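Glycosyl hydrolase (Streptomyces cattleya, PDB 7LR8) probably hydrolyses the mannose-beta-1,4-N-acetylglucosamine linkage of N-glycan cores as a subfamily 18 member of glycoside hydrolase family 5. Local coordinates at residues 28-33 / 78-83; 190-195 / 217-222; 246-251 / 385-390; 308-313 / 326-331; 358-363 / 380-385. The protein carries 1 engineered substitution. One frame throughout, in Å; residues are numbered along the deposited sequence. Where two conformers were deposited one is given.

Contact 1: residues 28-33 / 78-83; sequences HHWLDF and AALTDA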
# COMPACT_ATOMS: atom_id res chain seq x y z
N HIS B 28 -0.53 -4.21 -12.05
CA HIS B 28 0.77 -3.61 -11.80
C HIS B 28 1.42 -3.08 -13.07
O HIS B 28 2.53 -2.54 -13.00
CB HIS B 28 1.70 -4.61 -11.11
CG HIS B 28 1.10 -5.29 -9.92
ND1 HIS B 28 0.66 -4.60 -8.81
CD2 HIS B 28 0.88 -6.60 -9.66
CE1 HIS B 28 0.19 -5.46 -7.92
NE2 HIS B 28 0.31 -6.68 -8.41
N HIS B 29 0.76 -3.20 -14.23
CA HIS B 29 1.37 -2.69 -15.45
C HIS B 29 1.56 -1.18 -15.43
O HIS B 29 2.38 -0.66 -16.19
CB HIS B 29 0.55 -3.12 -16.68
CG HIS B 29 -0.68 -2.29 -16.91
ND1 HIS B 29 -0.98 -1.77 -18.15
CD2 HIS B 29 -1.68 -1.91 -16.08
CE1 HIS B 29 -2.11 -1.09 -18.07
NE2 HIS B 29 -2.56 -1.16 -16.83
N TRP B 30 0.86 -0.45 -14.55
CA TRP B 30 1.13 0.98 -14.45
C TRP B 30 2.57 1.27 -14.03
O TRP B 30 3.07 2.37 -14.29
CB TRP B 30 0.18 1.64 -13.46
CG TRP B 30 -1.26 1.47 -13.80
CD1 TRP B 30 -2.18 0.73 -13.11
CD2 TRP B 30 -1.97 2.06 -14.91
NE1 TRP B 30 -3.41 0.83 -13.72
CE2 TRP B 30 -3.31 1.63 -14.83
CE3 TRP B 30 -1.60 2.91 -15.96
CZ2 TRP B 30 -4.29 2.02 -15.75
CZ3 TRP B 30 -2.58 3.29 -16.90
CH2 TRP B 30 -3.90 2.84 -16.78
N LEU B 31 3.24 0.30 -13.38
CA LEU B 31 4.63 0.47 -12.98
C LEU B 31 5.61 0.16 -14.09
O LEU B 31 6.79 0.50 -13.96
CB LEU B 31 4.94 -0.42 -11.77
CG LEU B 31 4.05 -0.22 -10.53
CD1 LEU B 31 4.38 -1.29 -9.48
CD2 LEU B 31 4.24 1.17 -9.94
N ASP B 32 5.16 -0.47 -15.17
CA ASP B 32 5.99 -0.87 -16.29
C ASP B 32 5.13 -0.72 -17.54
O ASP B 32 4.85 -1.69 -18.27
CB ASP B 32 6.51 -2.29 -16.13
CG ASP B 32 7.44 -2.44 -14.93
OD1 ASP B 32 8.59 -1.93 -15.00
OD2 ASP B 32 7.01 -3.03 -13.92
N PHE B 33 4.68 0.50 -17.77
CA PHE B 33 3.62 0.72 -18.75
C PHE B 33 4.16 0.51 -20.16
O PHE B 33 5.11 1.18 -20.59
CB PHE B 33 3.03 2.12 -18.59
CG PHE B 33 1.79 2.33 -19.41
CD1 PHE B 33 0.58 1.79 -19.01
CD2 PHE B 33 1.85 3.05 -20.60
CE1 PHE B 33 -0.57 1.97 -19.78
CE2 PHE B 33 0.70 3.23 -21.37
CZ PHE B 33 -0.51 2.69 -20.95
N ALA B 78 -4.70 8.06 -20.41
CA ALA B 78 -5.19 8.63 -21.67
C ALA B 78 -4.68 7.84 -22.86
O ALA B 78 -5.43 7.62 -23.83
CB ALA B 78 -4.78 10.11 -21.77
N ALA B 79 -3.42 7.40 -22.82
CA ALA B 79 -2.87 6.61 -23.92
C ALA B 79 -3.59 5.28 -24.05
O ALA B 79 -3.86 4.81 -25.16
CB ALA B 79 -1.37 6.39 -23.72
N LEU B 80 -3.92 4.66 -22.92
CA LEU B 80 -4.73 3.45 -22.95
C LEU B 80 -6.10 3.74 -23.54
O LEU B 80 -6.63 2.94 -24.32
CB LEU B 80 -4.85 2.88 -21.54
CG LEU B 80 -5.47 1.50 -21.33
CD1 LEU B 80 -5.04 1.00 -19.96
CD2 LEU B 80 -6.99 1.52 -21.44
N THR B 81 -6.70 4.87 -23.16
CA THR B 81 -8.03 5.19 -23.66
C THR B 81 -8.00 5.43 -25.16
O THR B 81 -8.92 5.02 -25.89
CB THR B 81 -8.57 6.42 -22.90
OG1 THR B 81 -8.64 6.09 -21.50
CG2 THR B 81 -9.95 6.80 -23.40
N ASP B 82 -6.92 6.04 -25.66
CA ASP B 82 -6.80 6.25 -27.10
C ASP B 82 -6.59 4.92 -27.82
O ASP B 82 -7.17 4.70 -28.90
CB ASP B 82 -5.65 7.20 -27.40
CG ASP B 82 -5.96 8.64 -27.03
OD1 ASP B 82 -7.16 8.97 -26.89
OD2 ASP B 82 -5.00 9.42 -26.88
N ALA B 83 -5.77 4.04 -27.26
CA ALA B 83 -5.58 2.73 -27.89
C ALA B 83 -6.90 1.98 -27.97
O ALA B 83 -7.19 1.29 -28.97
CB ALA B 83 -4.53 1.92 -27.12
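Apolar packing joins H29, W30 and F33, in the loop between the first barrel strand (15-19) and helix 35-46, to L80 and A79 on helix 71-86, on the outer layer of a (beta/alpha)8 barrel. L80 is the residue on which the contact turns. Its CG lies anti to the backbone N (chi1 -171°), which carries the CD1 methyl out to two rings at once. CD1 meets W30 CH2 at 3.8 Å, at an oblique angle to the indole, and H29 CE1 at 4.1 Å, at the rim of the imidazole and near its plane. H29 NE2 stands 3.5 Å above the W30 ring plane, over its centre, so the two side chains present neighbouring rims to the leucine. Lower on the same leucine, CB faces the edge of F33, with CZ 4.4 Å away, and F33 CE2 lies equally far from A79 CB. A small alanine suits this turn, leaving room for the phenyl ring. V38 of helix 35-46 packs on both H29 and L80. Since carbon meets carbon throughout, the contact rests on shape and burial; the one polar group of the indole, W30 NE1, is satisfied separately, by F56 O.

Contact 2: residues 190-195 / 217-222; sequences GRLHLH and IGAVTA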
# COMPACT_ATOMS: atom_id res chain seq x y z
N GLY B 190 -21.73 15.71 -18.42
CA GLY B 190 -22.57 15.06 -19.40
C GLY B 190 -22.21 13.62 -19.69
O GLY B 190 -22.92 12.97 -20.46
N ARG B 191 -21.14 13.09 -19.09
CA ARG B 191 -20.74 11.72 -19.33
C ARG B 191 -21.42 10.79 -18.32
O ARG B 191 -22.16 11.23 -17.44
CB ARG B 191 -19.21 11.60 -19.28
CG ARG B 191 -18.53 11.54 -20.65
CD ARG B 191 -19.05 12.60 -21.60
NE ARG B 191 -18.76 13.96 -21.13
CZ ARG B 191 -17.67 14.64 -21.47
NH1 ARG B 191 -17.49 15.88 -21.01
NH2 ARG B 191 -16.76 14.09 -22.26
N LEU B 192 -21.17 9.49 -18.47
CA LEU B 192 -21.91 8.45 -17.74
C LEU B 192 -21.17 8.13 -16.45
O LEU B 192 -20.24 7.33 -16.45
CB LEU B 192 -22.06 7.21 -18.61
CG LEU B 192 -22.90 6.05 -18.06
CD1 LEU B 192 -24.37 6.43 -18.14
CD2 LEU B 192 -22.63 4.74 -18.82
N HIS B 193 -21.58 8.76 -15.35
CA HIS B 193 -20.90 8.60 -14.07
C HIS B 193 -21.80 7.82 -13.11
O HIS B 193 -22.97 8.18 -12.92
CB HIS B 193 -20.51 9.95 -13.46
CG HIS B 193 -19.71 10.80 -14.39
ND1 HIS B 193 -18.55 10.35 -15.00
CD2 HIS B 193 -19.91 12.06 -14.85
CE1 HIS B 193 -18.07 11.30 -15.77
NE2 HIS B 193 -18.88 12.35 -15.71
N LEU B 194 -21.24 6.78 -12.51
CA LEU B 194 -21.98 5.85 -11.68
C LEU B 194 -21.08 5.35 -10.56
O LEU B 194 -19.88 5.65 -10.51
CB LEU B 194 -22.50 4.67 -12.50
CG LEU B 194 -21.38 3.81 -13.11
CD1 LEU B 194 -21.72 2.33 -13.03
CD2 LEU B 194 -21.10 4.19 -14.57
N HIS B 195 -21.65 4.53 -9.69
CA HIS B 195 -20.89 3.79 -8.70
C HIS B 195 -21.32 2.34 -8.80
O HIS B 195 -22.38 2.03 -9.35
CB HIS B 195 -21.10 4.36 -7.28
CG HIS B 195 -22.46 4.10 -6.72
ND1 HIS B 195 -22.70 3.11 -5.79
CD2 HIS B 195 -23.65 4.70 -6.95
CE1 HIS B 195 -23.98 3.10 -5.48
NE2 HIS B 195 -24.58 4.06 -6.17
N ILE B 217 -28.56 6.68 -6.99
CA ILE B 217 -27.41 7.57 -7.08
C ILE B 217 -26.57 7.13 -8.27
O ILE B 217 -26.35 5.93 -8.47
CB ILE B 217 -26.58 7.54 -5.78
CG1 ILE B 217 -27.46 7.86 -4.57
CG2 ILE B 217 -25.44 8.52 -5.84
CD1 ILE B 217 -26.70 7.83 -3.25
N GLY B 218 -26.11 8.09 -9.08
CA GLY B 218 -25.38 7.78 -10.29
C GLY B 218 -26.32 7.47 -11.46
O GLY B 218 -27.52 7.29 -11.31
N ALA B 219 -25.73 7.38 -12.65
CA ALA B 219 -26.50 7.44 -13.90
C ALA B 219 -27.24 6.14 -14.21
O ALA B 219 -28.33 6.18 -14.81
CB ALA B 219 -25.58 7.79 -15.06
N VAL B 220 -26.66 5.00 -13.89
CA VAL B 220 -27.25 3.69 -14.15
C VAL B 220 -26.94 2.81 -12.95
O VAL B 220 -26.04 3.11 -12.16
CB VAL B 220 -26.72 3.04 -15.46
CG1 VAL B 220 -26.95 3.95 -16.67
CG2 VAL B 220 -25.24 2.70 -15.33
N THR B 221 -27.70 1.73 -12.79
CA THR B 221 -27.42 0.78 -11.71
C THR B 221 -26.41 -0.24 -12.19
O THR B 221 -26.60 -0.86 -13.24
CB THR B 221 -28.69 0.06 -11.26
OG1 THR B 221 -29.70 1.02 -10.92
CG2 THR B 221 -28.40 -0.81 -10.05
N ALA B 222 -25.33 -0.43 -11.44
CA ALA B 222 -24.33 -1.43 -11.77
C ALA B 222 -24.49 -2.63 -10.86
O ALA B 222 -24.60 -2.47 -9.64
CB ALA B 222 -22.92 -0.85 -11.66
O HOH W 1 -25.08 1.38 -9.01
O HOH W 2 -24.68 4.30 -10.07
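Water 2 is gripped by three backbone groups: it accepts from H195 N at 3.1 Å and lies 2.8 Å from each of the carbonyls I217 O and V220 O. It sits where the fifth and sixth strands of the (beta/alpha)8 barrel, 194-196 and 221-225, come side by side, and a second water bridges H195 O and A222 N. One direct bond, A219 N to H193 O, joins the loops leading into these strands; it is 2.9 Å long, bent to 147° at the hydrogen and 22° out of the carbonyl plane. G218 suits its place because of its positive phi (83°) and because a CB would press on L194 CA. The ring edge of H195 lies against the I217 carbonyl, CD2 3.3 Å from I217 O, while H195 ND1 and NE2 bond to E197 OE1 and H213 O. A phenylalanine in place of H195 would probably keep some of the packing but leave the E197 carboxylate and the H213 carbonyl without these partners. Apolar groups fill the rest: L194, packed also on W265 and T149, sends CD1 to A222 CB at 3.7 Å, and L192 CD1 rests 3.6 Å from A219 CB.

Contact 3: residues 246-251 / 385-390; sequences AAYLVE and AFMRLT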
# COMPACT_ATOMS: atom_id res chain seq x y z
N ALA B 246 -27.32 -13.70 -12.81
CA ALA B 246 -27.06 -12.35 -13.31
C ALA B 246 -28.36 -11.67 -13.75
O ALA B 246 -28.55 -10.47 -13.49
CB ALA B 246 -26.04 -12.39 -14.44
N ALA B 247 -29.25 -12.40 -14.43
CA ALA B 247 -30.56 -11.84 -14.78
C ALA B 247 -31.35 -11.50 -13.53
O ALA B 247 -32.09 -10.51 -13.50
CB ALA B 247 -31.34 -12.84 -15.65
N TYR B 248 -31.22 -12.30 -12.47
CA TYR B 248 -31.87 -11.98 -11.21
C TYR B 248 -31.41 -10.63 -10.66
O TYR B 248 -32.22 -9.81 -10.23
CB TYR B 248 -31.57 -13.06 -10.19
CG TYR B 248 -32.00 -12.72 -8.78
CD1 TYR B 248 -33.33 -12.41 -8.49
CD2 TYR B 248 -31.11 -12.78 -7.73
CE1 TYR B 248 -33.74 -12.12 -7.20
CE2 TYR B 248 -31.51 -12.51 -6.43
CZ TYR B 248 -32.82 -12.19 -6.17
OH TYR B 248 -33.21 -11.92 -4.88
N LEU B 249 -30.09 -10.41 -10.61
CA LEU B 249 -29.61 -9.14 -10.07
C LEU B 249 -30.12 -7.97 -10.91
O LEU B 249 -30.46 -6.91 -10.37
CB LEU B 249 -28.09 -9.13 -9.99
CG LEU B 249 -27.42 -9.88 -8.84
CD1 LEU B 249 -25.92 -9.62 -8.89
CD2 LEU B 249 -28.00 -9.46 -7.49
N VAL B 250 -30.18 -8.16 -12.23
CA VAL B 250 -30.68 -7.12 -13.12
C VAL B 250 -32.12 -6.76 -12.76
O VAL B 250 -32.45 -5.59 -12.57
CB VAL B 250 -30.57 -7.57 -14.59
CG1 VAL B 250 -31.42 -6.68 -15.52
CG2 VAL B 250 -29.11 -7.59 -15.04
N GLU B 251 -32.98 -7.77 -12.65
CA GLU B 251 -34.39 -7.49 -12.38
C GLU B 251 -34.62 -7.07 -10.94
O GLU B 251 -35.54 -6.29 -10.66
CB GLU B 251 -35.25 -8.71 -12.73
CG GLU B 251 -35.27 -9.01 -14.22
CD GLU B 251 -35.73 -7.82 -15.03
OE1 GLU B 251 -36.78 -7.24 -14.68
OE2 GLU B 251 -35.04 -7.47 -16.03
N ALA B 385 -38.17 -17.64 -4.69
CA ALA B 385 -39.41 -17.40 -5.44
C ALA B 385 -39.11 -16.87 -6.83
O ALA B 385 -39.80 -17.22 -7.79
CB ALA B 385 -40.32 -16.44 -4.68
N PHE B 386 -38.09 -16.02 -6.97
CA PHE B 386 -37.73 -15.51 -8.29
C PHE B 386 -37.26 -16.63 -9.20
O PHE B 386 -37.62 -16.69 -10.38
CB PHE B 386 -36.65 -14.43 -8.19
CG PHE B 386 -36.30 -13.77 -9.51
CD1 PHE B 386 -35.38 -14.36 -10.37
CD2 PHE B 386 -36.88 -12.56 -9.87
CE1 PHE B 386 -35.07 -13.76 -11.60
CE2 PHE B 386 -36.58 -11.95 -11.09
CZ PHE B 386 -35.67 -12.55 -11.96
N MET B 387 -36.44 -17.53 -8.66
CA MET B 387 -35.93 -18.63 -9.46
C MET B 387 -37.03 -19.61 -9.84
O MET B 387 -36.97 -20.20 -10.92
CB MET B 387 -34.81 -19.35 -8.72
CG MET B 387 -33.56 -18.48 -8.54
SD MET B 387 -33.00 -17.77 -10.11
CE MET B 387 -31.64 -16.73 -9.52
N ARG B 388 -38.03 -19.80 -8.97
CA ARG B 388 -39.12 -20.70 -9.33
C ARG B 388 -39.99 -20.09 -10.42
O ARG B 388 -40.36 -20.78 -11.38
CB ARG B 388 -39.95 -21.05 -8.09
N LEU B 389 -40.31 -18.80 -10.30
CA LEU B 389 -41.03 -18.13 -11.38
C LEU B 389 -40.25 -18.19 -12.67
O LEU B 389 -40.82 -18.36 -13.76
CB LEU B 389 -41.31 -16.67 -11.00
CG LEU B 389 -42.40 -16.40 -9.97
CD1 LEU B 389 -42.30 -14.96 -9.49
CD2 LEU B 389 -43.77 -16.69 -10.56
N THR B 390 -38.92 -18.03 -12.58
CA THR B 390 -38.07 -18.08 -13.76
C THR B 390 -38.11 -19.46 -14.40
O THR B 390 -38.25 -19.59 -15.62
CB THR B 390 -36.64 -17.70 -13.40
OG1 THR B 390 -36.58 -16.31 -13.06
CG2 THR B 390 -35.72 -17.97 -14.59
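Helix 240-253, which follows the sixth barrel strand, meets helix 381-391 of the C-terminal region through Y248 and F386. Y248 CD1 hangs over one face of the phenyl ring, off-centre toward its rim and 3.4 Å from F386 CD1. The planes stand at 54° with centroids 4.9 Å apart, an oblique pairing. With CG turned opposite its main-chain nitrogen (chi1 -176°), F386 extends toward helix 240-253, and at the far end of its ring CE2 and CZ rest on E251 CB, each at 3.9 Å. M387 bends at its second torsion and brings its CE methyl to 3.7 Å from Y248 CB. These contacts fasten a small alpha/beta unit, built on parallel strands 358-362, 397-400 and 417-419, to the barrel's outside; the axes of segments 246-251 and 385-390 cross at 112°, 11.0 Å apart at closest approach. Tyrosine suits a buried site with a polar outlet: Y248 OH bonds to C376 O, and F383 meets the same ring edge-to-face. The E251 carboxylate turns away to K254 and T397.

Contact 4: residues 308-313 / 326-331; sequences DVDRRL and LTQDRR. With SO4 (sulfate ion), chain J.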
# COMPACT_ATOMS: atom_id res chain seq x y z
N ASP B 308 -6.54 -14.05 -18.60
CA ASP B 308 -6.09 -14.80 -17.44
C ASP B 308 -4.99 -14.05 -16.72
O ASP B 308 -4.22 -13.29 -17.32
CB ASP B 308 -5.54 -16.17 -17.86
CG ASP B 308 -6.63 -17.19 -18.22
OD1 ASP B 308 -7.80 -17.00 -17.84
OD2 ASP B 308 -6.27 -18.18 -18.88
N VAL B 309 -4.89 -14.29 -15.40
CA VAL B 309 -3.82 -13.73 -14.57
C VAL B 309 -2.62 -14.65 -14.63
O VAL B 309 -2.75 -15.88 -14.60
CB VAL B 309 -4.30 -13.52 -13.12
CG1 VAL B 309 -3.20 -12.87 -12.27
CG2 VAL B 309 -5.57 -12.68 -13.11
N ASP B 310 -1.43 -14.05 -14.74
CA ASP B 310 -0.20 -14.84 -14.79
C ASP B 310 -0.01 -15.60 -13.49
O ASP B 310 0.02 -14.99 -12.41
CB ASP B 310 0.99 -13.91 -15.06
CG ASP B 310 2.29 -14.67 -15.32
OD1 ASP B 310 2.33 -15.90 -15.12
OD2 ASP B 310 3.27 -14.03 -15.73
N ARG B 311 0.11 -16.93 -13.57
CA ARG B 311 0.27 -17.71 -12.35
C ARG B 311 1.65 -17.57 -11.74
O ARG B 311 1.89 -18.10 -10.65
CB ARG B 311 -0.04 -19.19 -12.63
CG ARG B 311 -1.52 -19.44 -12.79
CD ARG B 311 -1.88 -20.92 -12.93
NE ARG B 311 -3.27 -21.03 -13.36
CZ ARG B 311 -4.29 -21.22 -12.53
NH1 ARG B 311 -4.09 -21.34 -11.23
NH2 ARG B 311 -5.52 -21.30 -13.02
N ARG B 312 2.57 -16.86 -12.40
CA ARG B 312 3.80 -16.43 -11.74
C ARG B 312 3.55 -15.34 -10.70
O ARG B 312 4.50 -14.96 -10.01
CB ARG B 312 4.80 -15.92 -12.77
CG ARG B 312 5.40 -17.02 -13.63
CD ARG B 312 6.26 -16.47 -14.75
NE ARG B 312 6.76 -17.54 -15.62
CZ ARG B 312 7.90 -18.19 -15.43
NH1 ARG B 312 8.68 -17.88 -14.40
NH2 ARG B 312 8.27 -19.15 -16.28
N LEU B 313 2.33 -14.82 -10.60
CA LEU B 313 1.96 -13.88 -9.55
C LEU B 313 1.34 -14.68 -8.41
O LEU B 313 0.47 -15.53 -8.65
CB LEU B 313 0.99 -12.82 -10.07
CG LEU B 313 1.50 -11.86 -11.15
CD1 LEU B 313 0.34 -11.10 -11.76
CD2 LEU B 313 2.52 -10.88 -10.57
N LEU B 326 -9.51 -14.87 -22.63
CA LEU B 326 -8.28 -15.09 -23.39
C LEU B 326 -7.19 -15.56 -22.43
O LEU B 326 -7.16 -15.18 -21.26
CB LEU B 326 -7.85 -13.81 -24.11
CG LEU B 326 -8.87 -13.34 -25.16
CD1 LEU B 326 -9.07 -11.83 -25.11
CD2 LEU B 326 -8.41 -13.79 -26.53
N THR B 327 -6.28 -16.38 -22.95
CA THR B 327 -5.15 -16.83 -22.15
C THR B 327 -4.12 -15.71 -21.97
O THR B 327 -4.24 -14.61 -22.53
CB THR B 327 -4.47 -18.04 -22.80
OG1 THR B 327 -3.85 -17.62 -24.02
CG2 THR B 327 -5.47 -19.15 -23.08
N GLN B 328 -3.09 -16.03 -21.19
CA GLN B 328 -1.96 -15.12 -20.99
C GLN B 328 -1.28 -14.76 -22.30
O GLN B 328 -0.83 -13.63 -22.49
CB GLN B 328 -0.96 -15.76 -20.04
CG GLN B 328 -1.19 -15.33 -18.63
CD GLN B 328 -0.68 -13.94 -18.40
OE1 GLN B 328 0.49 -13.65 -18.67
NE2 GLN B 328 -1.54 -13.06 -17.90
N ASP B 329 -1.17 -15.72 -23.22
CA ASP B 329 -0.60 -15.44 -24.53
C ASP B 329 -1.65 -15.04 -25.55
O ASP B 329 -1.40 -15.15 -26.75
CB ASP B 329 0.20 -16.65 -25.04
CG ASP B 329 -0.45 -17.97 -24.70
OD1 ASP B 329 -1.62 -18.18 -25.08
OD2 ASP B 329 0.21 -18.81 -24.05
N ARG B 330 -2.82 -14.58 -25.09
CA ARG B 330 -3.85 -13.95 -25.93
C ARG B 330 -4.52 -14.93 -26.88
O ARG B 330 -4.90 -14.56 -28.00
CB ARG B 330 -3.29 -12.75 -26.70
CG ARG B 330 -2.64 -11.70 -25.79
CD ARG B 330 -2.11 -10.53 -26.59
NE ARG B 330 -1.42 -9.56 -25.75
CZ ARG B 330 -0.10 -9.42 -25.69
NH1 ARG B 330 0.69 -10.19 -26.42
NH2 ARG B 330 0.43 -8.49 -24.91
N ARG B 331 -4.70 -16.17 -26.46
CA ARG B 331 -5.44 -17.14 -27.26
C ARG B 331 -6.86 -17.26 -26.73
O ARG B 331 -7.10 -17.18 -25.52
CB ARG B 331 -4.74 -18.50 -27.26
CG ARG B 331 -3.29 -18.41 -27.69
CD ARG B 331 -2.79 -19.71 -28.29
NE ARG B 331 -2.67 -19.62 -29.74
CZ ARG B 331 -3.51 -20.17 -30.60
NH1 ARG B 331 -4.55 -20.88 -30.16
NH2 ARG B 331 -3.33 -20.03 -31.91
S SO4 J . 3.86 -8.73 -24.76
O1 SO4 J . 5.11 -8.04 -24.44
O2 SO4 J . 3.20 -8.03 -25.86
O3 SO4 J . 4.15 -10.11 -25.15
O4 SO4 J . 2.99 -8.73 -23.59
O HOH W 3 -3.53 -18.28 -19.32
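Backbone hydrogen bonding comes first: D308 N donates to L326 O at 3.0 Å, coming almost head-on to the carbonyl. It joins two parts of the long loop after the eighth barrel strand, each carrying a type I beta turn, 310-313 and 327-330. Among side-chain bonds, Q328 NE2 reaches D308 O at 2.8 Å; the acceptor lies in the amide plane, whereas the donor stands 35° out of the carbonyl plane. The same nitrogen also bonds to S23 O. A leucine in place of Q328 would probably leave the carbonyls of D308 and S23 without this shared donor. Water 3 bridges D308 OD2 (2.8 Å) and Q328 N (3.0 Å), and D308 OD1 pairs with K333. By stacking, the amide of Q328 lies against the D310 carboxylate, planes 24° apart, while D310 OD1 takes R312 N in an Asx turn. As for ions, R330, held through NE by D41, meets a sulfate ion, probably from the crystallisation liquor, through NH2, 2.9 Å from O4 and 3.0 Å from O2.

Contact 5: residues 358-363 / 380-385; sequences TALVVD and GAVFEA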
# COMPACT_ATOMS: atom_id res chain seq x y z
N THR B 358 -45.01 -9.57 -15.18
CA THR B 358 -45.23 -10.22 -13.90
C THR B 358 -44.12 -9.83 -12.93
O THR B 358 -42.93 -10.02 -13.23
CB THR B 358 -45.26 -11.75 -14.05
OG1 THR B 358 -46.32 -12.13 -14.94
CG2 THR B 358 -45.47 -12.41 -12.70
N ALA B 359 -44.50 -9.31 -11.76
CA ALA B 359 -43.54 -8.79 -10.80
C ALA B 359 -43.65 -9.54 -9.47
O ALA B 359 -44.75 -9.77 -8.97
CB ALA B 359 -43.76 -7.29 -10.56
N LEU B 360 -42.50 -9.92 -8.93
CA LEU B 360 -42.42 -10.55 -7.61
C LEU B 360 -42.24 -9.46 -6.56
O LEU B 360 -41.41 -8.56 -6.73
CB LEU B 360 -41.26 -11.54 -7.56
CG LEU B 360 -40.88 -12.12 -6.20
CD1 LEU B 360 -41.94 -13.11 -5.74
CD2 LEU B 360 -39.51 -12.79 -6.27
N VAL B 361 -43.01 -9.55 -5.47
CA VAL B 361 -42.93 -8.54 -4.42
C VAL B 361 -41.65 -8.72 -3.61
O VAL B 361 -41.37 -9.82 -3.12
CB VAL B 361 -44.16 -8.60 -3.51
CG1 VAL B 361 -44.01 -7.60 -2.36
CG2 VAL B 361 -45.43 -8.33 -4.31
N VAL B 362 -40.89 -7.64 -3.45
CA VAL B 362 -39.67 -7.65 -2.66
C VAL B 362 -39.90 -6.81 -1.41
O VAL B 362 -40.10 -5.59 -1.51
CB VAL B 362 -38.47 -7.13 -3.46
CG1 VAL B 362 -37.23 -7.06 -2.59
CG2 VAL B 362 -38.24 -8.01 -4.68
N ASP B 363 -39.87 -7.45 -0.25
CA ASP B 363 -40.07 -6.79 1.04
C ASP B 363 -38.78 -6.95 1.83
O ASP B 363 -38.47 -8.05 2.30
CB ASP B 363 -41.26 -7.39 1.79
CG ASP B 363 -41.64 -6.60 3.04
OD1 ASP B 363 -40.84 -5.77 3.52
OD2 ASP B 363 -42.75 -6.83 3.56
N GLY B 380 -32.71 -17.14 0.37
CA GLY B 380 -33.77 -16.27 0.85
C GLY B 380 -35.07 -16.46 0.09
O GLY B 380 -35.12 -17.00 -1.01
N ALA B 381 -36.16 -15.98 0.71
CA ALA B 381 -37.49 -16.26 0.18
C ALA B 381 -37.71 -15.55 -1.15
O ALA B 381 -38.38 -16.10 -2.04
CB ALA B 381 -38.56 -15.86 1.19
N VAL B 382 -37.18 -14.34 -1.31
CA VAL B 382 -37.33 -13.61 -2.58
C VAL B 382 -36.49 -14.29 -3.66
O VAL B 382 -36.97 -14.53 -4.78
CB VAL B 382 -36.94 -12.13 -2.39
CG1 VAL B 382 -36.67 -11.46 -3.72
CG2 VAL B 382 -38.04 -11.40 -1.64
N PHE B 383 -35.24 -14.63 -3.33
CA PHE B 383 -34.35 -15.32 -4.26
C PHE B 383 -34.99 -16.59 -4.81
O PHE B 383 -35.02 -16.80 -6.03
CB PHE B 383 -33.04 -15.65 -3.53
CG PHE B 383 -31.97 -16.27 -4.42
CD1 PHE B 383 -32.05 -17.60 -4.81
CD2 PHE B 383 -30.88 -15.51 -4.82
CE1 PHE B 383 -31.07 -18.16 -5.62
CE2 PHE B 383 -29.89 -16.07 -5.62
CZ PHE B 383 -29.98 -17.39 -6.03
N GLU B 384 -35.48 -17.46 -3.92
CA GLU B 384 -36.01 -18.75 -4.36
C GLU B 384 -37.33 -18.58 -5.11
O GLU B 384 -37.59 -19.30 -6.08
CB GLU B 384 -36.17 -19.69 -3.17
CG GLU B 384 -34.89 -19.82 -2.36
CD GLU B 384 -34.75 -21.15 -1.64
OE1 GLU B 384 -35.78 -21.75 -1.27
OE2 GLU B 384 -33.59 -21.59 -1.44
N ALA B 385 -38.17 -17.64 -4.69
CA ALA B 385 -39.41 -17.40 -5.44
C ALA B 385 -39.11 -16.87 -6.83
O ALA B 385 -39.80 -17.22 -7.79
CB ALA B 385 -40.32 -16.44 -4.68
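L360 and V382 form the tight part of a contact within a beta-alpha-beta unit of strand 358-362, helix 381-391 and strand 397-400. The axis of helix segment 381-385 runs at 168° to that of strand 358-362, nearly antiparallel, 9.2 Å away at closest approach. L360, its CG swung away from the main-chain N (chi1 170°), forks against the helix: CD2 lies 3.4 Å from V382 O and CD1 3.9 Å from A385 CB. A small alanine lets the leucine close on the helix backbone. P421 covers this group from helix 421-425. V362 and V382 meet at about a right angle, CG2 to CG1 at 3.9 Å; valine suits the strand, and on the helix V382 offers each neighbour a compact apolar branch. The other side is loose. V361 keeps its side chain well clear of the helix, and D363, A381 and E384 are solvent-exposed, although E384 OE2 bonds to Y235 OH. At the margin, V382 CG2 comes 4.0 Å from V361 O.

How the contacts relate
From the N terminus, contact 1 closes first, tying the loop after the first barrel strand to helix 71-86. Contact 2 follows in series, closing a short loop where the fifth and sixth strands adjoin; its centre lies about 24 Å from that of contact 1. Contact 3 then opens on helix 240-253 and closes far downstream on helix 381-391, so that contact 4, in the loop after the eighth strand, and contact 5, in the C-terminal unit, both nest inside it. Contacts 3 and 5 touch and share A385 on one helix: one docks the unit on the barrel, the other packs it internally. Contacts 1 and 4 both reach the second subunit.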